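Side-chain contact in hypothetical P60 katanin (Sulfolobus acidocaldarius, PDB 2W2U), which is an AAA-family ATPase of the archaeal ESCRT cell-division machinery, present here as its MIT domain bound to a peptide: residues 46-49 against 50-54. Residues are numbered along the deposited sequence; the frame is centred on the assembly and turned at random.
Sequences IEVL and AQLVS
Leu49 and Leu52, three residues apart on helix 35-55, meet through their branch ends: Leu49 CD2 lies 4.3 Å from Leu52 CD1, a loose apolar touch. That same Leu52 methyl also approaches Val48 CG1, at 4.5 Å, so it reaches both residues one turn back. In Leu52 the chain swings to the side of its own backbone N, with CG opposite the carbonyl carbon (chi1 -80°), and this brings CG up to the outer end of the Val48 carbonyl, 3.7 Å from Val48 O. Val53 does much the same one residue on, its CG2 resting 3.3 Å from Leu49 O. Ala50 lies against the preceding turn, its CB 3.4 Å from Ile46 O and 3.7 Å from Glu47 O, while its N takes a 2.7 Å bond to Ile46 O.

Four backbone bonds link 46-49 to 50-53, from Ala50 N, Gln51 N, Leu52 N and Val53 N to the carbonyls four residues back; Ser54 N to Ala50 O is the next.

The buried side chains then divide between neighbours. Val48 packs on Met18 and Ala19 of helix 11-31, Leu52 reaches Leu15 there and Tyr65 of helix 62-81, and Leu49 touches both Ile69 and an apolar side chain of the bound peptide. An apolar strip on a regular alpha helix, wedged between two partner helices, is characteristic of the three-helix bundle of MIT domains.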
loop_
_atom_site.group_PDB
_atom_site.type_symbol
_atom_site.label_atom_id
_atom_site.label_comp_id
_atom_site.label_asym_id
_atom_site.label_seq_id
_atom_site.Cartn_x
_atom_site.Cartn_y
_atom_site.Cartn_z
ATOM N N ILE A 46 -1.359 0.073 3.864
ATOM C CA ILE A 46 -1.719 1.424 4.327
ATOM C C ILE A 46 -1.052 1.748 5.671
ATOM O O ILE A 46 -0.430 2.802 5.825
ATOM C CB ILE A 46 -3.259 1.629 4.411
ATOM C CG1 ILE A 46 -3.859 1.738 3.009
ATOM C CG2 ILE A 46 -3.603 2.895 5.228
ATOM C CD1 ILE A 46 -5.368 1.459 2.944
ATOM N N GLU A 47 -1.157 0.822 6.622
ATOM C CA GLU A 47 -0.547 1.007 7.936
ATOM C C GLU A 47 0.977 1.190 7.872
ATOM O O GLU A 47 1.529 2.046 8.563
ATOM C CB GLU A 47 -0.918 -0.151 8.865
ATOM C CG GLU A 47 -0.615 0.108 10.334
ATOM C CD GLU A 47 -0.746 -1.146 11.187
ATOM O OE1 GLU A 47 -0.952 -2.243 10.617
ATOM O OE2 GLU A 47 -0.639 -1.031 12.426
ATOM N N VAL A 48 1.656 0.388 7.055
ATOM C CA VAL A 48 3.112 0.555 6.877
ATOM C C VAL A 48 3.425 1.889 6.185
ATOM O O VAL A 48 4.372 2.582 6.563
ATOM C CB VAL A 48 3.765 -0.620 6.098
ATOM C CG1 VAL A 48 5.267 -0.411 5.962
ATOM C CG2 VAL A 48 3.486 -1.962 6.793
ATOM N N LEU A 49 2.620 2.243 5.183
ATOM C CA LEU A 49 2.794 3.504 4.458
ATOM C C LEU A 49 2.512 4.722 5.348
ATOM O O LEU A 49 3.179 5.749 5.224
ATOM C CB LEU A 49 1.949 3.535 3.174
ATOM C CG LEU A 49 2.356 2.624 1.997
ATOM C CD1 LEU A 49 1.252 2.542 0.932
ATOM C CD2 LEU A 49 3.679 3.051 1.360
ATOM N N ALA A 50 1.546 4.593 6.258
ATOM C CA ALA A 50 1.279 5.643 7.244
ATOM C C ALA A 50 2.464 5.825 8.194
ATOM O O ALA A 50 2.809 6.951 8.551
ATOM C CB ALA A 50 -0.014 5.356 8.019
ATOM N N GLN A 51 3.091 4.716 8.582
ATOM C CA GLN A 51 4.278 4.750 9.431
ATOM C C GLN A 51 5.453 5.461 8.739
ATOM O O GLN A 51 6.155 6.271 9.364
ATOM C CB GLN A 51 4.683 3.330 9.843
ATOM C CG GLN A 51 5.937 3.258 10.714
ATOM C CD GLN A 51 5.704 3.798 12.113
ATOM O OE1 GLN A 51 4.803 3.345 12.815
ATOM N NE2 GLN A 51 6.525 4.763 12.531
ATOM N N LEU A 52 5.655 5.135 7.459
ATOM C CA LEU A 52 6.659 5.792 6.613
ATOM C C LEU A 52 6.422 7.301 6.490
ATOM O O LEU A 52 7.360 8.088 6.602
ATOM C CB LEU A 52 6.732 5.126 5.231
ATOM C CG LEU A 52 7.528 3.816 5.093
ATOM C CD1 LEU A 52 7.147 3.074 3.828
ATOM C CD2 LEU A 52 9.038 4.050 5.127
ATOM N N VAL A 53 5.165 7.689 6.276
ATOM C CA VAL A 53 4.744 9.093 6.323
ATOM C C VAL A 53 5.101 9.784 7.658
ATOM O O VAL A 53 5.634 10.879 7.640
ATOM C CB VAL A 53 3.231 9.252 5.999
ATOM C CG1 VAL A 53 2.716 10.657 6.374
ATOM C CG2 VAL A 53 2.968 8.967 4.522
ATOM N N SER A 54 4.819 9.148 8.801
ATOM C CA SER A 54 5.238 9.701 10.107
ATOM C C SER A 54 6.744 9.905 10.220
ATOM O O SER A 54 7.194 10.920 10.744
ATOM C CB SER A 54 4.792 8.817 11.271
ATOM O OG SER A 54 3.387 8.824 11.400
#